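Slr0280 protein (Synechocystis sp., PDB 5H3K) is of unknown function but carries a phosphodiester glycosidase (NAGPA) family region, and so may act on sugar phosphodiesters. Local coordinates at residues Asn54-Asp59 / Leu144-Thr149; Trp67-Glu72 / Leu137-Asn142; Gln173-Gln178 / Val188-Ser193. All blocks are in the same frame, centred on the assembly; numbering follows the deposited sequence.

Interactions 1 and 2 both lie in one mixed sheet, and interaction 2 is nested inside the chain loop that interaction 1 closes. Interaction 1 is edge-to-edge strand pairing by backbone bonds, with apolar side chains buried on one face. In interaction 2 the same neighbourhood meets through side chains, as the buried Trp67 and Gln69 reach from strand 61-72 to backbone carbonyls of a largely solvent-facing segment. Interaction 3, the most buried, is antiparallel pairing at the open end of a hairpin in a separate four-stranded sheet. It touches interaction 1 through Thr149 OG1, bonded to Pro174 O, whereas interactions 2 and 3 stay about 7 Å apart at their nearest atoms.

Interaction 1: Asn54-Asp59 / Leu144-Thr149; sequences NQISID and LVMPNT
The carbonyl oxygen of Leu144 is gripped by two successive residues of strand 55-58. Ser57 N donates to Leu144 O at 2.9 Å, and Ile56 brings its CA-H to the same oxygen, with CA 3.2 Å from it. Two more backbone bonds flank this one: Leu144 N to Gln55 O at 3.0 Å and, farther along, Met146 N to Ser57 O, also 3.0 Å. Together they make a parallel pairing with Ile56 beside Leu144 and Ser57 beside Val145. Past Met146 the two chains part, and a water enters, donating to Met146 O at 2.8 Å and reaching Ser57 O and Asp59 N only weakly.

Met146 is the main apolar contact. Its CG stands beside the backbone N (chi1 -57°), which lays the start of the side chain over strand 55-58, with CG 3.7 Å from CG1 of Ile58. The same methylene lies 4.1 Å from CB of Ile56, and beyond it the chain bends twice toward its methyl end. On Ile56 the CG2 branch, beside the backbone N, meets CB of Leu144 at 4.1 Å. Ser57 and Val145 point to the other face of the sheet, where Val145 is exposed.

This parallel pair sits within a mixed sheet, with antiparallel neighbours beyond it: Ile56 bonds to Tyr63 of strand 61-72, and Val145 to Gln138 of strand 138-140. Leu89 of helix 82-89 covers Ile56, Ile58 and Met146, while Leu144 rests on Trp67 and Gln69 of strand 61-72 and on Thr78 and Leu80 of strand 75-81.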
ATOM      1  N   ASN A  54      -0.656 -19.752   2.740  1.00 17.03           N
ATOM      2  CA  ASN A  54      -0.776 -18.501   1.992  1.00 15.90           C
ATOM      3  C   ASN A  54      -0.954 -18.717   0.486  1.00 15.57           C
ATOM      4  O   ASN A  54      -0.899 -17.766  -0.293  1.00 13.93           O
ATOM      5  CB  ASN A  54       0.429 -17.591   2.280  1.00 18.05           C
ATOM      6  CG  ASN A  54       1.743 -18.206   1.826  1.00 24.61           C
ATOM      7  OD1 ASN A  54       1.804 -19.387   1.488  1.00 28.89           O
ATOM      8  ND2 ASN A  54       2.804 -17.407   1.817  1.00 31.60           N
ATOM      9  N   GLN A  55      -1.179 -19.970   0.082  1.00 14.16           N
ATOM     10  CA  GLN A  55      -1.401 -20.306  -1.322  1.00 13.97           C
ATOM     11  C   GLN A  55      -2.613 -21.210  -1.509  1.00 14.28           C
ATOM     12  O   GLN A  55      -2.887 -22.082  -0.688  1.00 11.78           O
ATOM     13  CB  GLN A  55      -0.184 -21.038  -1.890  1.00 16.45           C
ATOM     14  CG  GLN A  55       1.150 -20.351  -1.648  1.00 21.17           C
ATOM     15  CD  GLN A  55       1.819 -19.947  -2.930  1.00 27.97           C
ATOM     16  OE1 GLN A  55       2.605 -20.704  -3.502  1.00 30.75           O
ATOM     17  NE2 GLN A  55       1.498 -18.752  -3.407  1.00 28.60           N
ATOM     18  N   ILE A  56      -3.326 -21.003  -2.611  1.00 12.05           N
ATOM     19  CA  ILE A  56      -4.341 -21.948  -3.055  1.00  9.79           C
ATOM     20  C   ILE A  56      -3.941 -22.390  -4.449  1.00 15.62           C
ATOM     21  O   ILE A  56      -3.244 -21.656  -5.162  1.00 14.89           O
ATOM     22  CB  ILE A  56      -5.768 -21.352  -3.044  1.00 11.93           C
ATOM     23  CG1 ILE A  56      -5.883 -20.144  -3.977  1.00 11.06           C
ATOM     24  CG2 ILE A  56      -6.171 -20.970  -1.623  1.00 13.93           C
ATOM     25  CD1 ILE A  56      -7.332 -19.686  -4.197  1.00 12.47           C
ATOM     26  N   SER A  57      -4.347 -23.595  -4.835  1.00 11.26           N
ATOM     27  CA  SER A  57      -4.009 -24.109  -6.155  1.00 14.14           C
ATOM     28  C   SER A  57      -5.273 -24.333  -6.967  1.00 13.67           C
ATOM     29  O   SER A  57      -6.227 -24.937  -6.484  1.00 14.75           O
ATOM     30  CB  SER A  57      -3.222 -25.408  -6.034  1.00 16.35           C
ATOM     31  OG  SER A  57      -2.906 -25.893  -7.323  1.00 22.62           O
ATOM     32  N   ILE A  58      -5.285 -23.821  -8.197  1.00 15.38           N
ATOM     33  CA  ILE A  58      -6.409 -23.996  -9.110  1.00 17.08           C
ATOM     34  C   ILE A  58      -5.880 -24.442 -10.471  1.00 16.87           C
ATOM     35  O   ILE A  58      -5.077 -23.731 -11.085  1.00 17.09           O
ATOM     36  CB  ILE A  58      -7.174 -22.675  -9.324  1.00 15.72           C
ATOM     37  CG1 ILE A  58      -7.721 -22.133  -7.997  1.00 15.64           C
ATOM     38  CG2 ILE A  58      -8.301 -22.877 -10.316  1.00 16.49           C
ATOM     39  CD1 ILE A  58      -8.455 -20.803  -8.139  1.00 15.58           C
ATOM     40  N   ASP A  59      -6.328 -25.604 -10.942  1.00 17.69           N
ATOM     41  CA  ASP A  59      -5.842 -26.157 -12.209  1.00 20.29           C
ATOM     42  C   ASP A  59      -4.305 -26.200 -12.254  1.00 18.05           C
ATOM     43  O   ASP A  59      -3.697 -25.856 -13.259  1.00 20.85           O
ATOM     44  CB  ASP A  59      -6.408 -25.365 -13.400  1.00 19.44           C
ATOM     45  CG  ASP A  59      -6.165 -26.053 -14.737  1.00 26.25           C
ATOM     46  OD1 ASP A  59      -5.823 -27.257 -14.732  1.00 27.55           O
ATOM     47  OD2 ASP A  59      -6.322 -25.393 -15.791  1.00 22.77           O
ATOM     48  N   LEU A 144      -3.697 -24.902  -0.243  1.00 14.90           N
ATOM     49  CA  LEU A 144      -5.028 -25.501  -0.248  1.00 13.79           C
ATOM     50  C   LEU A 144      -5.422 -25.804  -1.686  1.00 15.97           C
ATOM     51  O   LEU A 144      -5.448 -24.906  -2.530  1.00 15.23           O
ATOM     52  CB  LEU A 144      -6.051 -24.551   0.378  1.00 13.64           C
ATOM     53  CG  LEU A 144      -7.536 -24.951   0.375  1.00 15.10           C
ATOM     54  CD1 LEU A 144      -7.797 -26.158   1.275  1.00 18.73           C
ATOM     55  CD2 LEU A 144      -8.391 -23.780   0.827  1.00 14.70           C
ATOM     56  N   VAL A 145      -5.734 -27.062  -1.984  1.00 16.42           N
ATOM     57  CA  VAL A 145      -6.091 -27.424  -3.348  1.00 13.62           C
ATOM     58  C   VAL A 145      -7.582 -27.222  -3.585  1.00 16.63           C
ATOM     59  O   VAL A 145      -8.416 -27.872  -2.950  1.00 18.62           O
ATOM     60  CB  VAL A 145      -5.697 -28.889  -3.667  1.00 16.75           C
ATOM     61  CG1 VAL A 145      -6.031 -29.225  -5.120  1.00 14.78           C
ATOM     62  CG2 VAL A 145      -4.217 -29.103  -3.392  1.00 18.13           C
ATOM     63  N   MET A 146      -7.918 -26.312  -4.494  1.00 13.06           N
ATOM     64  CA  MET A 146      -9.314 -26.010  -4.775  1.00 17.32           C
ATOM     65  C   MET A 146      -9.952 -27.148  -5.572  1.00 18.83           C
ATOM     66  O   MET A 146      -9.287 -27.808  -6.376  1.00 19.68           O
ATOM     67  CB  MET A 146      -9.452 -24.673  -5.513  1.00 15.61           C
ATOM     68  CG  MET A 146      -8.848 -23.486  -4.763  1.00 17.34           C
ATOM     69  SD  MET A 146      -9.553 -23.265  -3.110  1.00 19.11           S
ATOM     70  CE  MET A 146     -11.262 -22.958  -3.534  1.00 18.97           C
ATOM     71  N   PRO A 147     -11.248 -27.387  -5.348  1.00 18.75           N
ATOM     72  CA  PRO A 147     -11.871 -28.557  -5.966  1.00 20.44           C
ATOM     73  C   PRO A 147     -12.130 -28.334  -7.449  1.00 17.75           C
ATOM     74  O   PRO A 147     -12.249 -27.191  -7.899  1.00 17.42           O
ATOM     75  CB  PRO A 147     -13.197 -28.683  -5.209  1.00 22.59           C
ATOM     76  CG  PRO A 147     -13.532 -27.269  -4.799  1.00 22.69           C
ATOM     77  CD  PRO A 147     -12.208 -26.585  -4.561  1.00 18.08           C
ATOM     78  N   ASN A 148     -12.210 -29.428  -8.194  1.00 18.68           N
ATOM     79  CA  ASN A 148     -12.595 -29.390  -9.599  1.00 17.18           C
ATOM     80  C   ASN A 148     -14.108 -29.170  -9.730  1.00 19.42           C
ATOM     81  O   ASN A 148     -14.903 -29.974  -9.251  1.00 19.35           O
ATOM     82  CB  ASN A 148     -12.182 -30.709 -10.257  1.00 23.12           C
ATOM     83  CG  ASN A 148     -12.184 -30.644 -11.774  1.00 30.83           C
ATOM     84  OD1 ASN A 148     -12.406 -29.586 -12.372  1.00 31.22           O
ATOM     85  ND2 ASN A 148     -11.933 -31.789 -12.407  1.00 32.44           N
ATOM     86  N   THR A 149     -14.524 -28.072 -10.349  1.00 14.93           N
ATOM     87  CA  THR A 149     -15.952 -27.859 -10.532  1.00 17.02           C
ATOM     88  C   THR A 149     -16.488 -28.477 -11.829  1.00 17.61           C
ATOM     89  O   THR A 149     -17.700 -28.460 -12.066  1.00 18.03           O
ATOM     90  CB  THR A 149     -16.316 -26.371 -10.497  1.00 16.34           C
ATOM     91  OG1 THR A 149     -15.843 -25.744 -11.693  1.00 14.52           O
ATOM     92  CG2 THR A 149     -15.703 -25.699  -9.263  1.00 15.83           C
TER
HETATM   93  O   HOH W   1      -7.392 -27.619  -8.378  1.00 19.84           O

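Interaction 2: Trp67-Glu72 / Leu137-Asn142; sequences WGQWQE and LQAQGN
Trp67 lays the six-membered end of its indole against the methyl of Ala139, CH2 lying 3.4 Å from CB, in an oblique approach. The rest of the ring runs on along the turn of the beta hairpin formed by strands 138-140 and 143-145, where Gly141 takes a positive phi that favours glycine. Its edge meets two carbonyls there: CZ2 comes within 3.4 Å of Gly141 O, close to the ring plane, and NE1 donates to Asn142 O at 3.0 Å. That acceptor lies almost in the indole plane, with 154° at the hydrogen, but NE1 stands 52° above the carbonyl plane of Asn142 and is not on a lone pair. With CG set between the backbone N and the carbonyl carbon (chi1 63°), the indole is directed toward this turn. Replacing Trp67 by an alanine would take away the indole, which would probably leave Asn142 O without this N-H donor and open a gap beside the Ala139 methyl.

Gln69, two residues on and on the same side of its strand, makes a second polar link. Its chain is extended beyond CG, and NE2 donates to Leu137 O at 3.1 Å. The oxygen lies in the amide plane of Gln69, yet NE2 again sits above the plane of the carbonyl it binds. NE2 is held as well by Thr78 OG1, its stronger partner, which helps fix the amide's rotation. OE1 is turned to the Ala139 side, 4.0 Å from its CB.

The two backbones are not paired: the nearest CA atoms, Gln69 and Ala139, are 8.8 Å apart, and side chains bridge the interval. Strand 61-72 runs between strands 51-53 and 75-81, bonding through Trp67 to Gly53 and through Gly68 to Gly79. Trp67 and Ala139 both pack on Gln51.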
ATOM      1  N   TRP A  67      -5.429 -18.925   3.631  1.00  9.93           N
ATOM      2  CA  TRP A  67      -6.471 -19.870   4.011  1.00 13.01           C
ATOM      3  C   TRP A  67      -6.176 -20.460   5.381  1.00 14.83           C
ATOM      4  O   TRP A  67      -5.029 -20.457   5.850  1.00 12.94           O
ATOM      5  CB  TRP A  67      -6.614 -20.988   2.967  1.00  9.29           C
ATOM      6  CG  TRP A  67      -5.384 -21.800   2.848  1.00 13.97           C
ATOM      7  CD1 TRP A  67      -4.327 -21.567   2.022  1.00 10.69           C
ATOM      8  CD2 TRP A  67      -5.065 -22.984   3.591  1.00 13.90           C
ATOM      9  NE1 TRP A  67      -3.365 -22.530   2.208  1.00 15.61           N
ATOM     10  CE2 TRP A  67      -3.794 -23.413   3.163  1.00 15.62           C
ATOM     11  CE3 TRP A  67      -5.730 -23.723   4.574  1.00 13.60           C
ATOM     12  CZ2 TRP A  67      -3.172 -24.550   3.689  1.00 18.30           C
ATOM     13  CZ3 TRP A  67      -5.112 -24.853   5.092  1.00 15.75           C
ATOM     14  CH2 TRP A  67      -3.845 -25.249   4.652  1.00 14.60           C
ATOM     15  N   GLY A  68      -7.228 -20.942   6.028  1.00 12.32           N
ATOM     16  CA  GLY A  68      -7.089 -21.651   7.286  1.00 15.28           C
ATOM     17  C   GLY A  68      -8.217 -22.652   7.449  1.00 15.15           C
ATOM     18  O   GLY A  68      -9.312 -22.457   6.915  1.00 15.60           O
ATOM     19  N   GLN A  69      -7.943 -23.733   8.173  1.00 15.88           N
ATOM     20  CA  GLN A  69      -8.956 -24.736   8.461  1.00 20.41           C
ATOM     21  C   GLN A  69      -9.055 -24.940   9.960  1.00 18.21           C
ATOM     22  O   GLN A  69      -8.043 -24.926  10.665  1.00 17.87           O
ATOM     23  CB  GLN A  69      -8.637 -26.061   7.752  1.00 15.87           C
ATOM     24  CG  GLN A  69      -8.950 -26.047   6.268  1.00 17.33           C
ATOM     25  CD  GLN A  69      -8.602 -27.355   5.574  1.00 20.78           C
ATOM     26  OE1 GLN A  69      -7.653 -28.044   5.956  1.00 25.89           O
ATOM     27  NE2 GLN A  69      -9.374 -27.703   4.550  1.00 20.64           N
ATOM     28  N   TRP A  70     -10.282 -25.113  10.444  1.00 19.97           N
ATOM     29  CA  TRP A  70     -10.509 -25.297  11.870  1.00 24.24           C
ATOM     30  C   TRP A  70     -11.669 -26.248  12.141  1.00 25.72           C
ATOM     31  O   TRP A  70     -12.391 -26.645  11.224  1.00 23.34           O
ATOM     32  CB  TRP A  70     -10.756 -23.950  12.560  1.00 20.78           C
ATOM     33  CG  TRP A  70     -12.012 -23.260  12.116  1.00 21.37           C
ATOM     34  CD1 TRP A  70     -13.236 -23.321  12.714  1.00 21.24           C
ATOM     35  CD2 TRP A  70     -12.160 -22.399  10.982  1.00 18.30           C
ATOM     36  NE1 TRP A  70     -14.139 -22.545  12.024  1.00 21.82           N
ATOM     37  CE2 TRP A  70     -13.506 -21.976  10.950  1.00 22.23           C
ATOM     38  CE3 TRP A  70     -11.291 -21.956   9.978  1.00 21.04           C
ATOM     39  CZ2 TRP A  70     -14.000 -21.119   9.962  1.00 19.68           C
ATOM     40  CZ3 TRP A  70     -11.785 -21.104   8.996  1.00 17.91           C
ATOM     41  CH2 TRP A  70     -13.125 -20.697   8.996  1.00 19.20           C
ATOM     42  N   GLN A  71     -11.837 -26.598  13.415  1.00 26.70           N
ATOM     43  CA  GLN A  71     -12.903 -27.488  13.860  1.00 26.71           C
ATOM     44  C   GLN A  71     -14.089 -26.706  14.404  1.00 23.40           C
ATOM     45  O   GLN A  71     -13.934 -25.858  15.284  1.00 27.11           O
ATOM     46  CB  GLN A  71     -12.381 -28.405  14.966  1.00 32.90           C
ATOM     47  CG  GLN A  71     -11.849 -29.738  14.498  1.00 36.41           C
ATOM     48  CD  GLN A  71     -12.402 -30.880  15.330  1.00 46.43           C
ATOM     49  OE1 GLN A  71     -13.441 -31.451  14.995  1.00 49.29           O
ATOM     50  NE2 GLN A  71     -11.725 -31.202  16.434  1.00 45.74           N
ATOM     51  N   GLU A  72     -15.277 -26.996  13.893  1.00 27.13           N
ATOM     52  CA  GLU A  72     -16.475 -26.329  14.377  1.00 30.24           C
ATOM     53  C   GLU A  72     -17.680 -27.264  14.280  1.00 37.62           C
ATOM     54  O   GLU A  72     -18.117 -27.618  13.181  1.00 40.84           O
ATOM     55  CB  GLU A  72     -16.724 -25.028  13.600  1.00 29.38           C
ATOM     56  CG  GLU A  72     -17.724 -24.097  14.258  1.00 31.54           C
ATOM     57  CD  GLU A  72     -18.043 -22.868  13.422  1.00 33.99           C
ATOM     58  OE1 GLU A  72     -17.155 -22.386  12.679  1.00 29.92           O
ATOM     59  OE2 GLU A  72     -19.194 -22.383  13.510  1.00 41.49           O
ATOM     60  N   LEU A 137     -12.493 -30.297   0.893  1.00 34.52           N
ATOM     61  CA  LEU A 137     -11.376 -29.402   0.576  1.00 23.87           C
ATOM     62  C   LEU A 137     -10.094 -29.859   1.261  1.00 27.56           C
ATOM     63  O   LEU A 137     -10.031 -29.917   2.493  1.00 27.66           O
ATOM     64  CB  LEU A 137     -11.709 -27.981   1.043  1.00 23.34           C
ATOM     65  CG  LEU A 137     -12.788 -27.266   0.235  1.00 24.65           C
ATOM     66  CD1 LEU A 137     -13.399 -26.085   0.994  1.00 22.97           C
ATOM     67  CD2 LEU A 137     -12.163 -26.794  -1.045  1.00 23.59           C
ATOM     68  N   GLN A 138      -9.066 -30.165   0.474  1.00 22.41           N
ATOM     69  CA  GLN A 138      -7.860 -30.765   1.041  1.00 28.26           C
ATOM     70  C   GLN A 138      -6.608 -29.914   0.918  1.00 23.30           C
ATOM     71  O   GLN A 138      -6.277 -29.411  -0.155  1.00 24.51           O
ATOM     72  CB  GLN A 138      -7.596 -32.158   0.451  1.00 30.76           C
ATOM     73  CG  GLN A 138      -8.515 -33.250   0.984  1.00 34.33           C
ATOM     74  CD  GLN A 138      -7.806 -34.586   1.136  1.00 26.45           C
ATOM     75  OE1 GLN A 138      -6.628 -34.717   0.804  1.00 31.94           O
ATOM     76  NE2 GLN A 138      -8.519 -35.577   1.650  1.00 35.12           N
ATOM     77  N   ALA A 139      -5.904 -29.789   2.038  1.00 27.84           N
ATOM     78  CA  ALA A 139      -4.684 -29.005   2.105  1.00 26.11           C
ATOM     79  C   ALA A 139      -3.474 -29.888   1.887  1.00 31.01           C
ATOM     80  O   ALA A 139      -3.463 -31.052   2.284  1.00 32.27           O
ATOM     81  CB  ALA A 139      -4.584 -28.319   3.441  1.00 27.10           C
ATOM     82  N   GLN A 140      -2.449 -29.317   1.273  1.00 25.51           N
ATOM     83  CA  GLN A 140      -1.208 -30.021   1.019  1.00 29.90           C
ATOM     84  C   GLN A 140      -0.084 -29.117   1.500  1.00 33.36           C
ATOM     85  O   GLN A 140       0.568 -28.429   0.706  1.00 30.90           O
ATOM     86  CB  GLN A 140      -1.079 -30.297  -0.475  1.00 33.84           C
ATOM     87  CG  GLN A 140       0.049 -31.223  -0.860  1.00 40.80           C
ATOM     88  CD  GLN A 140      -0.246 -31.949  -2.158  1.00 49.20           C
ATOM     89  OE1 GLN A 140      -1.410 -32.142  -2.516  1.00 45.19           O
ATOM     90  NE2 GLN A 140       0.805 -32.351  -2.872  1.00 44.22           N
ATOM     91  N   GLY A 141       0.117 -29.093   2.813  1.00 33.98           N
ATOM     92  CA  GLY A 141       1.097 -28.209   3.413  1.00 33.15           C
ATOM     93  C   GLY A 141       0.615 -26.771   3.404  1.00 27.18           C
ATOM     94  O   GLY A 141      -0.418 -26.449   3.995  1.00 28.69           O
ATOM     95  N   ASN A 142       1.359 -25.911   2.715  1.00 23.45           N
ATOM     96  CA  ASN A 142       1.054 -24.491   2.670  1.00 22.99           C
ATOM     97  C   ASN A 142      -0.009 -24.154   1.612  1.00 25.78           C
ATOM     98  O   ASN A 142      -0.509 -23.023   1.552  1.00 20.25           O
ATOM     99  CB  ASN A 142       2.346 -23.707   2.428  1.00 26.52           C
ATOM    100  CG  ASN A 142       2.124 -22.216   2.377  1.00 31.06           C
ATOM    101  OD1 ASN A 142       1.771 -21.596   3.379  1.00 35.21           O
ATOM    102  ND2 ASN A 142       2.344 -21.622   1.206  1.00 32.07           N
TER

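Interaction 3: Gln173-Gln178 / Val188-Ser193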
ATOM      1  N   GLN A 173     -21.226 -25.436 -15.336  1.00 13.14           N
ATOM      2  CA  GLN A 173     -21.141 -25.470 -13.877  1.00 16.61           C
ATOM      3  C   GLN A 173     -20.515 -24.157 -13.423  1.00 15.79           C
ATOM      4  O   GLN A 173     -19.897 -23.449 -14.235  1.00 11.83           O
ATOM      5  CB  GLN A 173     -20.254 -26.632 -13.406  1.00 12.11           C
ATOM      6  CG  GLN A 173     -20.731 -28.030 -13.809  1.00 14.14           C
ATOM      7  CD  GLN A 173     -22.011 -28.432 -13.097  1.00 16.46           C
ATOM      8  OE1 GLN A 173     -22.295 -27.950 -11.998  1.00 17.05           O
ATOM      9  NE2 GLN A 173     -22.785 -29.324 -13.714  1.00 15.70           N
ATOM     10  N   PRO A 174     -20.669 -23.822 -12.134  1.00 15.89           N
ATOM     11  CA  PRO A 174     -19.944 -22.666 -11.594  1.00 13.46           C
ATOM     12  C   PRO A 174     -18.448 -22.837 -11.818  1.00 12.84           C
ATOM     13  O   PRO A 174     -17.956 -23.973 -11.892  1.00 13.07           O
ATOM     14  CB  PRO A 174     -20.253 -22.731 -10.098  1.00 11.22           C
ATOM     15  CG  PRO A 174     -21.601 -23.388 -10.030  1.00 16.74           C
ATOM     16  CD  PRO A 174     -21.555 -24.442 -11.130  1.00 15.64           C
ATOM     17  N   ALA A 175     -17.730 -21.726 -11.930  1.00 11.87           N
ATOM     18  CA  ALA A 175     -16.305 -21.790 -12.203  1.00 11.29           C
ATOM     19  C   ALA A 175     -15.571 -20.672 -11.480  1.00 11.16           C
ATOM     20  O   ALA A 175     -16.049 -19.545 -11.428  1.00 10.24           O
ATOM     21  CB  ALA A 175     -16.051 -21.709 -13.710  1.00 11.77           C
ATOM     22  N   PHE A 176     -14.417 -20.991 -10.910  1.00  9.20           N
ATOM     23  CA  PHE A 176     -13.571 -19.959 -10.325  1.00  9.95           C
ATOM     24  C   PHE A 176     -13.005 -19.083 -11.438  1.00 12.33           C
ATOM     25  O   PHE A 176     -12.712 -19.569 -12.531  1.00 13.74           O
ATOM     26  CB  PHE A 176     -12.436 -20.604  -9.553  1.00 10.87           C
ATOM     27  CG  PHE A 176     -12.899 -21.533  -8.471  1.00 11.11           C
ATOM     28  CD1 PHE A 176     -13.908 -21.146  -7.600  1.00 14.66           C
ATOM     29  CD2 PHE A 176     -12.346 -22.796  -8.337  1.00 16.30           C
ATOM     30  CE1 PHE A 176     -14.345 -21.995  -6.587  1.00 14.21           C
ATOM     31  CE2 PHE A 176     -12.774 -23.659  -7.321  1.00 20.40           C
ATOM     32  CZ  PHE A 176     -13.776 -23.254  -6.450  1.00 15.27           C
ATOM     33  N   TRP A 177     -12.845 -17.795 -11.164  1.00  9.13           N
ATOM     34  CA  TRP A 177     -12.296 -16.891 -12.163  1.00  9.41           C
ATOM     35  C   TRP A 177     -11.579 -15.716 -11.510  1.00 12.96           C
ATOM     36  O   TRP A 177     -11.791 -15.421 -10.327  1.00  9.34           O
ATOM     37  CB  TRP A 177     -13.408 -16.399 -13.107  1.00 11.24           C
ATOM     38  CG  TRP A 177     -14.538 -15.744 -12.371  1.00  9.41           C
ATOM     39  CD1 TRP A 177     -15.632 -16.364 -11.814  1.00 10.00           C
ATOM     40  CD2 TRP A 177     -14.675 -14.347 -12.085  1.00 10.91           C
ATOM     41  NE1 TRP A 177     -16.445 -15.427 -11.211  1.00 12.83           N
ATOM     42  CE2 TRP A 177     -15.885 -14.194 -11.364  1.00 12.14           C
ATOM     43  CE3 TRP A 177     -13.899 -13.221 -12.373  1.00 11.58           C
ATOM     44  CZ2 TRP A 177     -16.327 -12.940 -10.927  1.00 13.78           C
ATOM     45  CZ3 TRP A 177     -14.346 -11.980 -11.932  1.00 15.73           C
ATOM     46  CH2 TRP A 177     -15.547 -11.853 -11.213  1.00 15.44           C
ATOM     47  N   GLN A 178     -10.721 -15.057 -12.288  1.00 10.38           N
ATOM     48  CA  GLN A 178     -10.055 -13.843 -11.850  1.00 10.10           C
ATOM     49  C   GLN A 178      -9.920 -12.904 -13.042  1.00 11.26           C
ATOM     50  O   GLN A 178     -10.079 -13.328 -14.198  1.00  8.48           O
ATOM     51  CB  GLN A 178      -8.679 -14.175 -11.269  1.00 13.21           C
ATOM     52  CG  GLN A 178      -7.760 -14.897 -12.239  1.00 12.20           C
ATOM     53  CD  GLN A 178      -6.448 -15.353 -11.597  1.00 19.32           C
ATOM     54  OE1 GLN A 178      -5.415 -14.694 -11.728  1.00 21.33           O
ATOM     55  NE2 GLN A 178      -6.490 -16.487 -10.906  1.00 18.37           N
ATOM     56  N   VAL A 188      -9.537 -12.073 -18.530  1.00  6.26           N
ATOM     57  CA  VAL A 188     -10.334 -12.849 -17.596  1.00  6.37           C
ATOM     58  C   VAL A 188      -9.859 -14.298 -17.672  1.00  9.50           C
ATOM     59  O   VAL A 188      -9.864 -14.907 -18.747  1.00  9.39           O
ATOM     60  CB  VAL A 188     -11.850 -12.753 -17.940  1.00  8.24           C
ATOM     61  CG1 VAL A 188     -12.666 -13.667 -17.031  1.00  8.78           C
ATOM     62  CG2 VAL A 188     -12.342 -11.324 -17.828  1.00  8.86           C
ATOM     63  N   THR A 189      -9.415 -14.850 -16.545  1.00  7.28           N
ATOM     64  CA  THR A 189      -9.021 -16.253 -16.500  1.00  7.68           C
ATOM     65  C   THR A 189     -10.143 -17.008 -15.814  1.00 13.44           C
ATOM     66  O   THR A 189     -10.587 -16.611 -14.729  1.00  9.01           O
ATOM     67  CB  THR A 189      -7.705 -16.465 -15.720  1.00  9.43           C
ATOM     68  OG1 THR A 189      -6.677 -15.634 -16.273  1.00 10.69           O
ATOM     69  CG2 THR A 189      -7.253 -17.920 -15.789  1.00  8.84           C
ATOM     70  N   ILE A 190     -10.617 -18.073 -16.453  1.00  8.89           N
ATOM     71  CA  ILE A 190     -11.691 -18.900 -15.897  1.00 12.26           C
ATOM     72  C   ILE A 190     -11.268 -20.362 -15.854  1.00 11.71           C
ATOM     73  O   ILE A 190     -10.749 -20.899 -16.839  1.00 10.16           O
ATOM     74  CB  ILE A 190     -12.960 -18.839 -16.756  1.00 16.76           C
ATOM     75  CG1 ILE A 190     -13.306 -17.404 -17.117  1.00 21.26           C
ATOM     76  CG2 ILE A 190     -14.128 -19.520 -16.043  1.00 13.50           C
ATOM     77  CD1 ILE A 190     -13.333 -17.181 -18.605  1.00 25.08           C
ATOM     78  N   ASN A 191     -11.493 -21.012 -14.717  1.00 10.64           N
ATOM     79  CA  ASN A 191     -11.205 -22.431 -14.601  1.00 12.48           C
ATOM     80  C   ASN A 191     -12.365 -23.228 -15.198  1.00 15.35           C
ATOM     81  O   ASN A 191     -13.082 -23.937 -14.488  1.00 12.46           O
ATOM     82  CB  ASN A 191     -10.951 -22.825 -13.139  1.00 15.46           C
ATOM     83  CG  ASN A 191     -10.623 -24.322 -12.969  1.00 24.01           C
ATOM     84  OD1 ASN A 191     -10.943 -24.923 -11.937  1.00 24.24           O
ATOM     85  ND2 ASN A 191      -9.989 -24.924 -13.980  1.00 16.99           N
ATOM     86  N   ALA A 192     -12.557 -23.072 -16.505  1.00 12.01           N
ATOM     87  CA  ALA A 192     -13.567 -23.809 -17.262  1.00 10.59           C
ATOM     88  C   ALA A 192     -12.967 -24.094 -18.629  1.00 14.94           C
ATOM     89  O   ALA A 192     -12.332 -23.220 -19.220  1.00 14.14           O
ATOM     90  CB  ALA A 192     -14.844 -22.986 -17.415  1.00 10.68           C
ATOM     91  N   SER A 193     -13.166 -25.310 -19.129  1.00 15.20           N
ATOM     92  CA  SER A 193     -12.582 -25.718 -20.402  1.00 15.90           C
ATOM     93  C   SER A 193     -13.468 -25.242 -21.536  1.00 15.31           C
ATOM     94  O   SER A 193     -14.676 -25.090 -21.368  1.00 18.85           O
ATOM     95  CB  SER A 193     -12.429 -27.237 -20.458  1.00 19.78           C
ATOM     96  OG  SER A 193     -13.696 -27.867 -20.412  1.00 18.42           O
TER
HETATM   97  O   HOH W   2     -13.707 -23.713 -11.526  1.00 12.91           O
HETATM   98  O   HOH W   3      -6.852 -12.991 -15.411  1.00 11.11           O
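Phe176 O accepts a hydrogen bond from Asn191 N at 2.9 Å, nearly straight (175° at the hydrogen). Two residues on, Gln178 and Thr189 form a hydrogen-bonded pair: Gln178 N reaches Thr189 O at 2.9 Å, and Thr189 N returns to Gln178 O over the same distance. Between them Trp177 and Ile190 make a non-hydrogen-bonded pair, in which the CA-H of Trp177 leans on Thr189 O. On the face of the sheet that Gln178 and Thr189 share, their side chains lie side by side and point the same way, CG of Gln178 3.8 Å from CB of Thr189. Ile190, with CG1 beside the backbone N (chi1 -47°) and CG2 anti to it, sets the CG2 methyl 3.7 Å from CB of Ala175.

This is the open end of a beta hairpin, strands 177-182 and 185-190, at one margin of a four-stranded antiparallel sheet. Beyond it Asn191 centres an inverse gamma turn, closed by a weak bond from Ala192 N to Ile190 O. A water bridges the chains here, accepting from Phe176 N at 2.9 Å and donating to Asn191 O.

Farther out, Val188 and Ile190 bond by their backbones to Val238 and Ser236, and Asn191 ND2 binds Ser235 OG. Trp177, Val188 and Ile190 all touch Leu259 of strand 258-264 in the other four-stranded sheet, while the ring of Phe176 meets that of Trp106 and touches Leu89 of helix 82-89.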